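Peptide amidase (PDB 1M22) probably hydrolyses carboxamide bonds, notably the C-terminal amide of peptides, as a member of the amidase signature family. Local coordinates at residues V51-P56 / S146-Q151; L83-N88 / L125-L130; D87-A92 / D109-V114; G164-S169 / G188-P193; A178-G183 / P226-V231. All coordinates share one frame; numbering follows the deposited sequence.

Contact 1: residues V51-P56 / S146-Q151; sequences VIELNP and SARGGQ
Extended torsions in both segments bring Ile52 and Arg148 across one another: CG1 of Ile52 lies opposite its backbone N, CG of Arg148 does the same (chi1 180°), and the arginine chain stays extended to NE. The two side chains cross at about a right angle, with Ile52 CD1 lying 3.6 Å from Arg148 NH1. The same methyl rests 3.7 Å from Gly149 N, an amide that is itself bonded to Ser146 OG at 2.9 Å, an ST motif that shapes the turn between the two short strands of the 146-151 hairpin. Ser146 OG is also tied to Asn129.

Glu53 carries the polar half. Its OE1 forms a salt bridge with Arg148 NH2 at 2.9 Å. The donor reaches this oxygen from above the carboxylate, 61° out of its plane, while the oxygen lies near the guanidinium plane; the two flat groups stand 83° apart. A water closes a second path, accepting from Arg148 NH1 at 2.9 Å and lying 2.6 Å from Glu53 OE1, to which it can donate. Ile52 and Glu53 together face Lys127 in a classic beta bulge of the edge strand.

Arg148 NH1 also binds Ser97 OG and Glu53 OE1 takes the amide of Ala95, so the ion pair is shared with the 95-97 loop, and several partners probably restrict the rotation of both charged ends.

Contact 2: residues L83-N88 / L125-L130; sequences LLLKDN and LGKTNL
The carboxylate of Asp87 meets Lys127 through the anti lone pair of OD1, the one turned away from OD2: NZ lies 2.9 Å from OD1 in a salt bridge, while OD2 is held by Ser97. The bridge lies near the C-terminal end of a parallel strand pair, 82-86 beside 123-128, Asp87 being just past its strand; these are the two strands of a beta-alpha-beta unit with helix 112-119 between them. The axes of the short segments 83-86 and 125-128 approach to 4.3 Å at an angle of 30°.

Lys127 reaches the carboxylate by curling, bent at chi2, chi3 and chi4, which lays CE beside Leu85 O and lets NZ also donate to Ile89 O.

The flat peptide groups differ in how they are met. Leu85 N approaches Gly126 O in the carbonyl plane, and Asp87 N does the same to Thr128 O at 3.0 Å. Thr128 N, by contrast, comes to Leu85 O at 2.8 Å from 42° above the plane.

Leu84, Lys86 and Thr128 share one face of the sheet, and Leu84 CB packs on Thr128 CG2 at 3.7 Å. The catalytic Lys86 extends from this face with all its torsions straight; its CE lies 3.7 Å from Leu130 CD1, the two side chains crossing at about a right angle, and its NZ goes on to Ser165. Thr128 OG1 bonds to Ser169. At the start of the pair Leu125 N binds Leu83 O at 2.8 Å, whereas the next amide, Gly126 N, is buried by the contact and has no partner in the model.

Contact 3: residues D87-A92 / D109-V114; sequences DNINAA and DDAYLV
The crossover from strand 82-86 into helix 112-119, within a beta-alpha-beta unit, is fastened here: the loop 87-92 leaving the strand lies against the residues that lead into the helix. Ala111 occupies the N-cap position, and its backbone N donates to Asn90 O at 3.0 Å. That donor sits 50° above the carbonyl plane, so it uses neither lone pair squarely. Two residues on in the loop and one back from the cap, Asp110 OD1 accepts from Ala92 N at 2.8 Å, met nearly along its C-O axis.

Asp110 turns its CB away from the loop, yet its carboxylate swings back to the amide because CG stands opposite the carbonyl carbon (chi1 -70°). Its OD2 forms a salt bridge with Arg118, which also binds Ala92 O; the one arginine thus ties both segments to the body of the helix.

A water also joins the two sides, accepting from Asn90 ND2 at 2.9 Å and donating to Asp109 O at 2.7 Å. Asn90 OD1 faces another way and bonds to Tyr337 OH.

The apolar part centres on Ile89 CG2, which touches Val114 CG2 at 3.6 Å and Ala111 CB at 3.9 Å, the Ile89 and Val114 side chains meeting at a slant. Val114 CG2 also packs on Asn90 O at 3.4 Å, so this one methyl touches both residues.

Toward the sheet, Ala91 and Val114 rest on Leu85 of strand 82-86, and Ile89 reaches on to Ile182 and Thr184 of strand 180-185.

Contact 4: residues G164-S169 / G188-P193; sequences GSSSGS and GSIVCP
Ser189 and Ser166 make the tight half of this contact. Ser189 O is gripped by two groups of one residue: Ser166 N approaches in the carbonyl plane, on a lone pair, at 3.2 Å, and Ser166 OG donates at 2.7 Å from 45° above that plane. The hydroxyl gets there because it stands opposite its own carbonyl carbon (chi1 -57°), which turns it toward the 188-193 segment. Beside it, Ser189 OG accepts a weak bond from Ser165 N at 2.8 Å, and the two hydroxyl oxygens, Ser165 OG and Ser189 OG, lie 2.7 Å apart.

This is the catalytic centre of the amidase signature fold, with Ser189 as nucleophile and Ser165 as proton donor/acceptor; Lys86 completes the Ser-Ser-Lys triad by binding Ser165 OG, and also reaches Ser166 OG. A cis peptide bond joins Gly164 to Ser165, in the glycine- and serine-rich loop that leads into helix 167-174. Glu185 accepts from the backbone N of Ile190 and of Val191, where the other loop enters helix 191-196.

The side nearer solvent is at Gly164, the one touching residue that is not fully buried, where contacts run through carbon rather than N-H or O-H. Ser189 CA points its hydrogen almost straight at Gly164 O, 3.4 Å away. Pro193 CD lies 3.2 Å from the same oxygen, Gly164 O, with the proline CG beside it.

Contact 5: residues A178-G183 / P226-V231; sequences ASVAIG and PMARSV
Backbone hydrogen bonds join Ala181 and Met227 in both directions, the hydrogen-bonded pair of two antiparallel strands. Ala181 N gives to Met227 O at 3.0 Å and Met227 N gives to Ala181 O at 2.9 Å, the latter donor tilted 30° from the carbonyl plane. The next pair, Ile182 with Pro226, is non-hydrogen-bonded, and the short strand axes pass 4.7 Å apart at 144°.

A side-chain bond extends the pairing beyond the strand ends. Arg229 bends at chi3 (-63°), which brings its guanidinium to the carbonyls of Ala178 and Ser179, with Ala178 O at its edge, and NH1 donates to Ala178 O at 3.1 Å. NH1 also serves Val173 O at the end of helix 167-174.

Water makes the third link: it donates to Ser179 O at 2.7 Å and accepts from Arg229 N at 2.8 Å. The same molecule sits over one face of the guanidinium, above its centre.

Apolar and sulfur contacts are few. Val180 CG1 meets Ala228 CB at 4.0 Å, and Met227 SD lies 3.8 Å from Gly183 CA, where the lack of a side chain lets the sulfur settle over the strand.

Helix 167-174 packs on the face bearing Ala181 and Met227, helix 231-241 backs Ile182 and Pro226, and Val180 also meets helix 13-21; strand 82-86 borders strand 180-185 along its other edge.

Overall arrangement
Contacts 2 and 5 are buried strand pairings of one mixed sheet, parallel in the first and antiparallel in the second, and they meet because strands 82-86 and 180-185 are neighbours. Contact 1, partly buried, adds the edge strand 51-54 beside 123-128 and relies on a salt bridge and water. Contact 3, also buried, continues the chain from contact 2, whose Lys127 NZ bonds to Ile89 O, and joins loop to helix start with two direct bonds, a bridging water and a methyl cluster. Contact 4, buried, its centre about 5 Å from that of the chain, is built of serine hydroxyls and backbone; Lys86 of contact 2 reaches into it, and Ser169 ties it to Ile182 of contact 5.

Contact 1: residues V51-P56 / S146-Q151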
# COMPACT_ATOMS: atom_id res chain seq x y z
N VAL A 51 7.96 -11.94 -3.95
CA VAL A 51 9.18 -11.23 -4.31
C VAL A 51 9.55 -11.46 -5.77
O VAL A 51 9.87 -12.58 -6.17
CB VAL A 51 10.34 -11.68 -3.40
CG1 VAL A 51 11.61 -10.94 -3.77
CG2 VAL A 51 9.98 -11.42 -1.94
N ILE A 52 9.52 -10.39 -6.55
CA ILE A 52 9.83 -10.47 -7.98
C ILE A 52 11.33 -10.37 -8.27
O ILE A 52 11.80 -10.90 -9.29
CB ILE A 52 9.01 -9.38 -8.75
CG1 ILE A 52 9.09 -9.63 -10.25
CG2 ILE A 52 9.50 -7.99 -8.38
CD1 ILE A 52 8.16 -8.74 -11.07
N GLU A 53 12.08 -9.72 -7.40
CA GLU A 53 13.53 -9.61 -7.59
C GLU A 53 14.24 -9.32 -6.28
O GLU A 53 13.81 -8.47 -5.50
CB GLU A 53 13.88 -8.50 -8.60
CG GLU A 53 15.36 -8.50 -9.02
CD GLU A 53 15.75 -7.34 -9.92
OE1 GLU A 53 14.87 -6.63 -10.43
OE2 GLU A 53 16.97 -7.14 -10.12
N LEU A 54 15.33 -10.04 -6.03
CA LEU A 54 16.11 -9.83 -4.82
C LEU A 54 17.16 -8.77 -5.10
O LEU A 54 17.62 -8.61 -6.23
CB LEU A 54 16.81 -11.12 -4.40
CG LEU A 54 15.91 -12.27 -3.92
CD1 LEU A 54 16.75 -13.52 -3.73
CD2 LEU A 54 15.23 -11.87 -2.63
N ASN A 55 17.53 -8.02 -4.06
CA ASN A 55 18.55 -7.00 -4.19
C ASN A 55 19.90 -7.70 -4.03
O ASN A 55 20.20 -8.23 -2.96
CB ASN A 55 18.38 -5.93 -3.11
CG ASN A 55 19.50 -4.91 -3.13
OD1 ASN A 55 20.28 -4.85 -4.08
ND2 ASN A 55 19.57 -4.09 -2.09
N PRO A 56 20.72 -7.72 -5.08
CA PRO A 56 22.03 -8.38 -4.97
C PRO A 56 22.93 -7.74 -3.92
O PRO A 56 23.87 -8.38 -3.44
CB PRO A 56 22.60 -8.26 -6.38
CG PRO A 56 22.01 -6.98 -6.87
CD PRO A 56 20.57 -7.08 -6.40
N SER A 146 1.46 -10.80 -12.93
CA SER A 146 2.26 -9.99 -13.85
C SER A 146 3.05 -10.99 -14.70
O SER A 146 3.30 -12.12 -14.28
CB SER A 146 3.20 -9.03 -13.11
OG SER A 146 4.30 -9.69 -12.53
N ALA A 147 3.43 -10.58 -15.91
CA ALA A 147 4.16 -11.48 -16.78
C ALA A 147 5.55 -11.80 -16.23
O ALA A 147 6.02 -12.94 -16.35
CB ALA A 147 4.29 -10.86 -18.17
N ARG A 148 6.19 -10.82 -15.62
CA ARG A 148 7.53 -11.03 -15.08
C ARG A 148 7.54 -11.72 -13.72
O ARG A 148 8.45 -12.49 -13.43
CB ARG A 148 8.26 -9.69 -14.98
CG ARG A 148 9.67 -9.78 -14.42
CD ARG A 148 10.46 -8.50 -14.67
NE ARG A 148 11.79 -8.55 -14.08
CZ ARG A 148 12.13 -7.97 -12.94
NH1 ARG A 148 11.23 -7.27 -12.25
NH2 ARG A 148 13.36 -8.09 -12.47
N GLY A 149 6.53 -11.46 -12.89
CA GLY A 149 6.51 -12.06 -11.57
C GLY A 149 5.57 -13.23 -11.36
O GLY A 149 5.61 -13.88 -10.32
N GLY A 150 4.75 -13.53 -12.36
CA GLY A 150 3.83 -14.64 -12.20
C GLY A 150 2.68 -14.27 -11.27
O GLY A 150 2.35 -13.10 -11.10
N GLN A 151 2.11 -15.29 -10.64
CA GLN A 151 0.97 -15.11 -9.75
C GLN A 151 1.31 -15.15 -8.26
O GLN A 151 1.76 -16.18 -7.74
CB GLN A 151 -0.07 -16.19 -10.04
CG GLN A 151 -1.32 -16.09 -9.19
CD GLN A 151 -2.14 -14.86 -9.51
OE1 GLN A 151 -2.58 -14.67 -10.64
NE2 GLN A 151 -2.34 -14.01 -8.51
O HOH W 1 12.37 -5.87 -10.03

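Contact 2: residues L83-N88 / L125-L130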
# COMPACT_ATOMS: atom_id res chain seq x y z
N LEU A 83 13.56 -4.27 4.46
CA LEU A 83 12.24 -4.04 3.90
C LEU A 83 12.15 -4.37 2.42
O LEU A 83 13.17 -4.58 1.76
CB LEU A 83 11.82 -2.58 4.15
CG LEU A 83 12.72 -1.45 3.63
CD1 LEU A 83 12.58 -1.32 2.11
CD2 LEU A 83 12.32 -0.14 4.31
N LEU A 84 10.93 -4.43 1.91
CA LEU A 84 10.67 -4.73 0.50
C LEU A 84 9.92 -3.57 -0.15
O LEU A 84 9.17 -2.86 0.51
CB LEU A 84 9.86 -6.02 0.37
CG LEU A 84 10.62 -7.31 0.67
CD1 LEU A 84 9.64 -8.42 0.98
CD2 LEU A 84 11.50 -7.69 -0.52
N LEU A 85 10.12 -3.40 -1.46
CA LEU A 85 9.50 -2.31 -2.22
C LEU A 85 8.68 -2.81 -3.40
O LEU A 85 9.17 -3.63 -4.18
CB LEU A 85 10.58 -1.39 -2.78
CG LEU A 85 11.59 -0.74 -1.83
CD1 LEU A 85 12.73 -0.15 -2.63
CD2 LEU A 85 10.90 0.33 -0.99
N LYS A 86 7.45 -2.32 -3.54
CA LYS A 86 6.61 -2.70 -4.67
C LYS A 86 7.41 -2.39 -5.95
O LYS A 86 8.07 -1.35 -6.04
CB LYS A 86 5.32 -1.88 -4.64
CG LYS A 86 4.31 -2.23 -5.72
CD LYS A 86 3.02 -1.45 -5.48
CE LYS A 86 1.94 -1.75 -6.50
NZ LYS A 86 0.68 -1.01 -6.18
N ASP A 87 7.32 -3.28 -6.94
CA ASP A 87 8.11 -3.09 -8.15
C ASP A 87 7.74 -2.00 -9.14
O ASP A 87 8.05 -2.10 -10.33
CB ASP A 87 8.29 -4.42 -8.89
CG ASP A 87 9.47 -4.40 -9.84
OD1 ASP A 87 10.52 -3.81 -9.48
OD2 ASP A 87 9.36 -4.97 -10.95
N ASN A 88 7.05 -0.97 -8.67
CA ASN A 88 6.79 0.19 -9.52
C ASN A 88 7.57 1.37 -8.92
O ASN A 88 7.51 2.49 -9.43
CB ASN A 88 5.28 0.52 -9.64
CG ASN A 88 4.60 0.75 -8.31
OD1 ASN A 88 5.16 0.53 -7.24
ND2 ASN A 88 3.35 1.20 -8.37
N LEU A 125 15.70 -5.39 0.77
CA LEU A 125 15.83 -6.82 0.47
C LEU A 125 15.55 -7.12 -1.00
O LEU A 125 16.13 -8.05 -1.57
CB LEU A 125 14.86 -7.64 1.32
CG LEU A 125 15.12 -7.83 2.81
CD1 LEU A 125 13.92 -8.51 3.44
CD2 LEU A 125 16.38 -8.66 3.02
N GLY A 126 14.66 -6.34 -1.60
CA GLY A 126 14.30 -6.56 -2.98
C GLY A 126 12.99 -5.89 -3.34
O GLY A 126 12.52 -5.01 -2.62
N LYS A 127 12.41 -6.33 -4.46
CA LYS A 127 11.16 -5.77 -4.97
C LYS A 127 10.04 -6.81 -4.92
O LYS A 127 10.29 -8.00 -5.08
CB LYS A 127 11.35 -5.31 -6.42
CG LYS A 127 12.61 -4.48 -6.67
CD LYS A 127 12.60 -3.17 -5.90
CE LYS A 127 11.54 -2.21 -6.43
NZ LYS A 127 11.78 -1.80 -7.84
N THR A 128 8.81 -6.35 -4.71
CA THR A 128 7.67 -7.24 -4.65
C THR A 128 6.79 -7.19 -5.89
O THR A 128 6.66 -6.16 -6.56
CB THR A 128 6.80 -6.96 -3.42
OG1 THR A 128 6.49 -5.56 -3.36
CG2 THR A 128 7.52 -7.39 -2.15
N ASN A 129 6.18 -8.33 -6.19
CA ASN A 129 5.30 -8.45 -7.34
C ASN A 129 4.05 -7.60 -7.15
O ASN A 129 3.66 -7.27 -6.03
CB ASN A 129 4.93 -9.92 -7.56
CG ASN A 129 4.27 -10.16 -8.91
OD1 ASN A 129 4.64 -9.55 -9.91
ND2 ASN A 129 3.32 -11.09 -8.94
N LEU A 130 3.41 -7.27 -8.26
CA LEU A 130 2.21 -6.45 -8.26
C LEU A 130 1.38 -6.80 -9.48
O LEU A 130 1.89 -7.38 -10.44
CB LEU A 130 2.58 -4.96 -8.34
CG LEU A 130 3.27 -4.52 -9.64
CD1 LEU A 130 3.14 -3.01 -9.81
CD2 LEU A 130 4.74 -4.93 -9.62

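Contact 3: residues D87-A92 / D109-V114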
# COMPACT_ATOMS: atom_id res chain seq x y z
N ASP A 87 7.32 -3.28 -6.94
CA ASP A 87 8.11 -3.09 -8.15
C ASP A 87 7.74 -2.00 -9.14
O ASP A 87 8.05 -2.10 -10.33
CB ASP A 87 8.29 -4.42 -8.89
CG ASP A 87 9.47 -4.40 -9.84
OD1 ASP A 87 10.52 -3.81 -9.48
OD2 ASP A 87 9.36 -4.97 -10.95
N ASN A 88 7.05 -0.97 -8.67
CA ASN A 88 6.79 0.19 -9.52
C ASN A 88 7.57 1.37 -8.92
O ASN A 88 7.51 2.49 -9.43
CB ASN A 88 5.28 0.52 -9.64
CG ASN A 88 4.60 0.75 -8.31
OD1 ASN A 88 5.16 0.53 -7.24
ND2 ASN A 88 3.35 1.20 -8.37
N ILE A 89 8.34 1.09 -7.87
CA ILE A 89 9.16 2.10 -7.19
C ILE A 89 10.63 1.91 -7.58
O ILE A 89 11.21 0.85 -7.35
CB ILE A 89 9.03 1.96 -5.65
CG1 ILE A 89 7.57 2.10 -5.22
CG2 ILE A 89 9.91 3.00 -4.95
CD1 ILE A 89 7.30 1.77 -3.76
N ASN A 90 11.23 2.94 -8.16
CA ASN A 90 12.63 2.88 -8.59
C ASN A 90 13.58 2.61 -7.43
O ASN A 90 13.51 3.26 -6.39
CB ASN A 90 13.06 4.19 -9.26
CG ASN A 90 12.32 4.48 -10.55
OD1 ASN A 90 11.50 3.69 -11.01
ND2 ASN A 90 12.60 5.64 -11.14
N ALA A 91 14.49 1.65 -7.62
CA ALA A 91 15.47 1.32 -6.59
C ALA A 91 16.66 0.57 -7.17
O ALA A 91 16.55 -0.60 -7.54
CB ALA A 91 14.81 0.48 -5.49
N ALA A 92 17.80 1.25 -7.26
CA ALA A 92 19.00 0.62 -7.79
C ALA A 92 19.48 -0.41 -6.78
O ALA A 92 19.25 -0.27 -5.58
CB ALA A 92 20.07 1.68 -8.02
N ASP A 109 17.65 4.90 -11.16
CA ASP A 109 18.17 5.29 -9.86
C ASP A 109 17.05 5.38 -8.82
O ASP A 109 15.88 5.50 -9.18
CB ASP A 109 18.89 6.63 -9.95
CG ASP A 109 20.01 6.62 -10.98
OD1 ASP A 109 20.88 5.74 -10.90
OD2 ASP A 109 20.01 7.51 -11.87
N ASP A 110 17.44 5.35 -7.55
CA ASP A 110 16.50 5.41 -6.42
C ASP A 110 15.44 6.50 -6.45
O ASP A 110 15.74 7.67 -6.72
CB ASP A 110 17.27 5.57 -5.11
CG ASP A 110 18.05 4.34 -4.71
OD1 ASP A 110 18.02 3.34 -5.46
OD2 ASP A 110 18.70 4.37 -3.64
N ALA A 111 14.21 6.12 -6.12
CA ALA A 111 13.11 7.06 -6.02
C ALA A 111 13.38 7.89 -4.76
O ALA A 111 14.12 7.45 -3.88
CB ALA A 111 11.79 6.31 -5.87
N TYR A 112 12.78 9.07 -4.67
CA TYR A 112 13.00 9.92 -3.50
C TYR A 112 12.75 9.19 -2.18
O TYR A 112 13.59 9.24 -1.28
CB TYR A 112 12.10 11.16 -3.57
CG TYR A 112 12.38 12.14 -2.46
CD1 TYR A 112 13.51 12.96 -2.50
CD2 TYR A 112 11.54 12.23 -1.35
CE1 TYR A 112 13.80 13.84 -1.46
CE2 TYR A 112 11.83 13.11 -0.30
CZ TYR A 112 12.96 13.90 -0.37
OH TYR A 112 13.27 14.76 0.66
N LEU A 113 11.62 8.50 -2.06
CA LEU A 113 11.33 7.82 -0.80
C LEU A 113 12.33 6.70 -0.49
O LEU A 113 12.55 6.37 0.67
CB LEU A 113 9.89 7.29 -0.79
CG LEU A 113 9.50 6.11 -1.67
CD1 LEU A 113 9.86 4.79 -0.99
CD2 LEU A 113 8.00 6.16 -1.91
N VAL A 114 12.93 6.13 -1.53
CA VAL A 114 13.91 5.08 -1.33
C VAL A 114 15.20 5.71 -0.80
O VAL A 114 15.88 5.14 0.05
CB VAL A 114 14.18 4.29 -2.63
CG1 VAL A 114 15.33 3.31 -2.43
CG2 VAL A 114 12.92 3.55 -3.04
O HOH W 2 14.13 7.53 -9.60

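Contact 4: residues G164-S169 / G188-P193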
# COMPACT_ATOMS: atom_id res chain seq x y z
N GLY A 164 -4.77 -6.69 -4.81
CA GLY A 164 -3.72 -5.88 -5.42
C GLY A 164 -4.02 -4.39 -5.29
O GLY A 164 -5.07 -4.08 -4.75
N SER A 165 -3.25 -3.50 -5.92
CA SER A 165 -2.23 -3.85 -6.84
C SER A 165 -0.87 -4.12 -6.07
O SER A 165 0.13 -4.51 -6.66
CB SER A 165 -1.97 -3.05 -8.04
OG SER A 165 -1.64 -1.73 -7.67
N SER A 166 -0.85 -3.89 -4.77
CA SER A 166 0.36 -4.10 -3.94
C SER A 166 0.34 -5.50 -3.34
O SER A 166 0.52 -5.68 -2.13
CB SER A 166 0.40 -3.07 -2.80
OG SER A 166 0.36 -1.73 -3.27
N SER A 167 0.14 -6.49 -4.20
CA SER A 167 0.02 -7.88 -3.80
C SER A 167 1.21 -8.45 -3.04
O SER A 167 1.06 -8.94 -1.92
CB SER A 167 -0.25 -8.73 -5.04
OG SER A 167 -1.17 -8.08 -5.90
N GLY A 168 2.39 -8.38 -3.65
CA GLY A 168 3.58 -8.92 -3.03
C GLY A 168 3.96 -8.24 -1.72
O GLY A 168 4.44 -8.90 -0.80
N SER A 169 3.76 -6.94 -1.63
CA SER A 169 4.11 -6.25 -0.41
C SER A 169 3.24 -6.70 0.76
O SER A 169 3.75 -6.92 1.86
CB SER A 169 4.00 -4.73 -0.59
OG SER A 169 5.10 -4.25 -1.35
N GLY A 188 -7.52 1.76 -3.84
CA GLY A 188 -7.61 0.49 -3.14
C GLY A 188 -6.35 -0.37 -3.10
O GLY A 188 -6.29 -1.32 -2.32
N SER A 189 -5.35 -0.03 -3.91
CA SER A 189 -4.13 -0.85 -3.99
C SER A 189 -3.26 -1.05 -2.76
O SER A 189 -2.34 -1.88 -2.80
CB SER A 189 -3.27 -0.38 -5.16
OG SER A 189 -3.83 -0.83 -6.39
N ILE A 190 -3.49 -0.30 -1.70
CA ILE A 190 -2.75 -0.53 -0.46
C ILE A 190 -3.70 -1.15 0.56
O ILE A 190 -3.46 -2.24 1.05
CB ILE A 190 -2.16 0.77 0.16
CG1 ILE A 190 -0.91 1.19 -0.62
CG2 ILE A 190 -1.80 0.53 1.63
CD1 ILE A 190 -0.35 2.53 -0.19
N VAL A 191 -4.81 -0.47 0.85
CA VAL A 191 -5.72 -0.97 1.87
C VAL A 191 -6.42 -2.29 1.56
O VAL A 191 -6.65 -3.08 2.47
CB VAL A 191 -6.76 0.10 2.29
CG1 VAL A 191 -6.05 1.30 2.89
CG2 VAL A 191 -7.61 0.52 1.10
N CYS A 192 -6.75 -2.54 0.30
CA CYS A 192 -7.43 -3.78 -0.02
C CYS A 192 -6.52 -5.00 0.17
O CYS A 192 -6.88 -5.93 0.88
CB CYS A 192 -7.98 -3.75 -1.45
SG CYS A 192 -9.43 -4.79 -1.66
N PRO A 193 -5.33 -5.01 -0.47
CA PRO A 193 -4.49 -6.19 -0.25
C PRO A 193 -4.02 -6.29 1.20
O PRO A 193 -3.79 -7.38 1.71
CB PRO A 193 -3.35 -6.02 -1.25
CG PRO A 193 -3.32 -4.54 -1.52
CD PRO A 193 -4.77 -4.15 -1.52

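Contact 5: residues A178-G183 / P226-V231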
# COMPACT_ATOMS: atom_id res chain seq x y z
N ALA A 178 9.86 -10.01 5.43
CA ALA A 178 10.59 -8.78 5.68
C ALA A 178 9.97 -8.12 6.89
O ALA A 178 8.90 -8.53 7.35
CB ALA A 178 10.50 -7.85 4.47
N SER A 179 10.63 -7.10 7.43
CA SER A 179 10.10 -6.39 8.59
C SER A 179 8.87 -5.58 8.19
O SER A 179 7.82 -5.67 8.83
CB SER A 179 11.16 -5.45 9.17
OG SER A 179 10.59 -4.59 10.13
N VAL A 180 9.02 -4.79 7.13
CA VAL A 180 7.96 -3.94 6.61
C VAL A 180 8.09 -3.85 5.09
O VAL A 180 9.07 -4.34 4.52
CB VAL A 180 8.04 -2.52 7.20
CG1 VAL A 180 7.79 -2.55 8.70
CG2 VAL A 180 9.42 -1.91 6.91
N ALA A 181 7.12 -3.22 4.45
CA ALA A 181 7.15 -3.06 3.00
C ALA A 181 6.47 -1.77 2.57
O ALA A 181 5.75 -1.14 3.35
CB ALA A 181 6.48 -4.25 2.32
N ILE A 182 6.73 -1.36 1.33
CA ILE A 182 6.13 -0.17 0.77
C ILE A 182 5.24 -0.58 -0.39
O ILE A 182 5.63 -1.40 -1.24
CB ILE A 182 7.18 0.83 0.21
CG1 ILE A 182 8.23 1.16 1.27
CG2 ILE A 182 6.48 2.10 -0.27
CD1 ILE A 182 7.67 1.85 2.50
N GLY A 183 4.03 -0.03 -0.43
CA GLY A 183 3.12 -0.31 -1.52
C GLY A 183 2.71 1.03 -2.10
O GLY A 183 3.22 2.07 -1.70
N PRO A 226 3.04 2.77 3.72
CA PRO A 226 3.57 1.60 4.42
C PRO A 226 2.59 0.44 4.57
O PRO A 226 1.37 0.63 4.61
CB PRO A 226 3.96 2.17 5.78
CG PRO A 226 2.88 3.18 6.01
CD PRO A 226 2.75 3.86 4.66
N MET A 227 3.15 -0.76 4.63
CA MET A 227 2.40 -1.98 4.83
C MET A 227 3.22 -2.71 5.90
O MET A 227 4.43 -2.89 5.76
CB MET A 227 2.29 -2.75 3.51
CG MET A 227 1.53 -1.91 2.48
SD MET A 227 1.29 -2.62 0.85
CE MET A 227 -0.21 -3.60 1.09
N ALA A 228 2.54 -3.08 6.98
CA ALA A 228 3.21 -3.69 8.12
C ALA A 228 2.25 -4.55 8.91
O ALA A 228 1.04 -4.49 8.71
CB ALA A 228 3.77 -2.59 9.01
N ARG A 229 2.78 -5.34 9.83
CA ARG A 229 1.93 -6.20 10.64
C ARG A 229 1.29 -5.44 11.79
O ARG A 229 0.30 -5.90 12.36
CB ARG A 229 2.74 -7.38 11.17
CG ARG A 229 3.16 -8.37 10.09
CD ARG A 229 4.11 -9.42 10.65
NE ARG A 229 5.35 -8.83 11.14
CZ ARG A 229 6.37 -8.48 10.36
NH1 ARG A 229 6.33 -8.69 9.05
NH2 ARG A 229 7.44 -7.92 10.91
N SER A 230 1.84 -4.27 12.12
CA SER A 230 1.32 -3.47 13.22
C SER A 230 1.27 -1.99 12.87
O SER A 230 1.99 -1.52 11.99
CB SER A 230 2.19 -3.65 14.46
OG SER A 230 3.46 -3.03 14.27
N VAL A 231 0.42 -1.26 13.58
CA VAL A 231 0.29 0.18 13.37
C VAL A 231 1.59 0.88 13.75
O VAL A 231 1.99 1.83 13.08
CB VAL A 231 -0.88 0.75 14.20
CG1 VAL A 231 -0.93 2.27 14.07
CG2 VAL A 231 -2.20 0.13 13.72
O HOH W 3 5.53 -5.17 10.23